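Local coordinates for chitin biosynthesis protein CHS5 (Saccharomyces cerevisiae, PDB 4IN3) that forms, through its N-terminal domain, part of the exomer cargo adaptor that exports selected proteins such as chitin synthase CHS3 from the trans-Golgi network, at residues Asp10-Val15 with Gly47-Met52. Sequence-based numbering, arbitrary orientation.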
# COMPACT_ATOMS: atom_id res chain seq x y z
N ASP A 10 33.68 -18.10 0.69
CA ASP A 10 33.98 -17.32 1.89
C ASP A 10 33.58 -15.86 1.73
O ASP A 10 34.04 -15.17 0.82
CB ASP A 10 35.46 -17.42 2.24
CG ASP A 10 35.89 -18.83 2.62
OD1 ASP A 10 35.63 -19.24 3.77
OD2 ASP A 10 36.48 -19.52 1.76
N VAL A 11 32.72 -15.38 2.62
CA VAL A 11 32.28 -13.99 2.57
C VAL A 11 32.53 -13.27 3.90
O VAL A 11 32.49 -13.89 4.96
CB VAL A 11 30.78 -13.87 2.25
CG1 VAL A 11 30.33 -12.41 2.33
CG2 VAL A 11 30.48 -14.44 0.88
N LEU A 12 32.78 -11.97 3.83
CA LEU A 12 32.81 -11.13 5.02
C LEU A 12 31.58 -10.23 5.00
O LEU A 12 31.23 -9.66 3.97
CB LEU A 12 34.08 -10.29 5.08
CG LEU A 12 35.17 -10.77 6.05
CD1 LEU A 12 35.85 -12.04 5.54
CD2 LEU A 12 36.19 -9.67 6.30
N LEU A 13 30.90 -10.13 6.14
CA LEU A 13 29.73 -9.26 6.23
C LEU A 13 29.81 -8.37 7.47
O LEU A 13 30.43 -8.73 8.48
CB LEU A 13 28.44 -10.08 6.23
CG LEU A 13 28.15 -10.93 4.99
CD1 LEU A 13 28.64 -12.36 5.17
CD2 LEU A 13 26.67 -10.90 4.64
N THR A 14 29.19 -7.20 7.38
CA THR A 14 29.17 -6.26 8.49
C THR A 14 27.78 -6.23 9.12
O THR A 14 26.78 -6.08 8.42
CB THR A 14 29.56 -4.84 8.04
OG1 THR A 14 30.81 -4.89 7.34
CG2 THR A 14 29.69 -3.92 9.24
N VAL A 15 27.73 -6.37 10.44
CA VAL A 15 26.46 -6.39 11.16
C VAL A 15 25.91 -4.97 11.35
O VAL A 15 26.49 -4.16 12.08
CB VAL A 15 26.60 -7.09 12.53
CG1 VAL A 15 25.25 -7.19 13.21
CG2 VAL A 15 27.21 -8.48 12.34
N GLY A 47 27.69 -3.32 14.29
CA GLY A 47 28.89 -2.70 13.77
C GLY A 47 30.04 -3.68 13.84
O GLY A 47 31.22 -3.30 13.85
N SER A 48 29.69 -4.96 13.88
CA SER A 48 30.67 -6.04 14.00
C SER A 48 30.82 -6.79 12.68
O SER A 48 29.98 -6.67 11.79
CB SER A 48 30.26 -7.00 15.12
OG SER A 48 30.29 -6.36 16.38
N ILE A 49 31.89 -7.56 12.57
CA ILE A 49 32.24 -8.22 11.32
C ILE A 49 32.26 -9.74 11.47
O ILE A 49 32.89 -10.29 12.37
CB ILE A 49 33.61 -7.72 10.82
CG1 ILE A 49 33.55 -6.21 10.57
CG2 ILE A 49 34.02 -8.46 9.56
CD1 ILE A 49 34.91 -5.56 10.38
N ILE A 50 31.55 -10.42 10.57
CA ILE A 50 31.43 -11.87 10.62
C ILE A 50 31.84 -12.54 9.32
O ILE A 50 31.67 -11.98 8.24
CB ILE A 50 29.99 -12.30 10.95
CG1 ILE A 50 28.99 -11.61 10.02
CG2 ILE A 50 29.66 -11.97 12.40
CD1 ILE A 50 27.54 -11.87 10.36
N LYS A 51 32.39 -13.75 9.42
CA LYS A 51 32.75 -14.53 8.25
C LYS A 51 31.75 -15.66 8.01
O LYS A 51 31.46 -16.45 8.91
CB LYS A 51 34.16 -15.12 8.38
CG LYS A 51 34.51 -16.13 7.28
CD LYS A 51 35.89 -16.74 7.49
CE LYS A 51 36.95 -16.06 6.63
NZ LYS A 51 38.32 -16.57 6.93
N MET A 52 31.22 -15.72 6.80
CA MET A 52 30.29 -16.77 6.43
C MET A 52 30.96 -17.71 5.43
O MET A 52 31.33 -17.30 4.32
CB MET A 52 29.01 -16.18 5.84
CG MET A 52 27.89 -17.19 5.68
SD MET A 52 26.32 -16.39 5.30
CE MET A 52 26.22 -15.18 6.62
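L13 and I50 face each other as a hydrogen-bonded antiparallel pair, and their two backbone links are nearly straight: L13 N to I50 O and I50 N to L13 O are both 2.9 Å. Two residues along, past the non-hydrogen-bonded pair L12-K51, V11 and M52 exchange an equivalent pair of bonds. At the other end V15 N reaches S48 O and V15 O accepts G47 N. The contact joins the first strand (9-18) to the last (49-57) of a four-stranded antiparallel sheet, 49-57 being an outermost strand within the chain.

The dense side is the face of V11, L13, I50 and M52. I50 holds CG1 between its own backbone N and carbonyl carbon (chi1 51°), which sets CG1 4.1 Å from L13 CB; the extended chi2 carries CD1 on to V15 CG2, 3.9 Å away, the two side chains crossing at about a right angle. L13 CD1 lies 3.9 Å from M52 CB, and the bend at the end of the methionine brings CE to the same methyl. L25 of the neighbouring strand 22-26 packs on L13, V15 and I50.

The opposite face, with L12, T14, I49 and K51, is looser. Here L12 CD2 meets I49 CG2 at 4.1 Å, and T14 has CG2 near S48 O. K51 lays its CG by V11 O, but its ammonium stops 4.9 Å from OD1 of the exposed D10, too far for a salt bridge.

Beyond strand 49-57, I50 and K51 pair with a strand of the second copy of this protein, continuing the sheet across the dimer interface. The chemistry implies division of labour: six main-chain bonds fix the alignment of the strands, the face of L13, I50 and M52, with V15, probably supplies most of the apolar cohesion, and the D10-K51 charges probably add little.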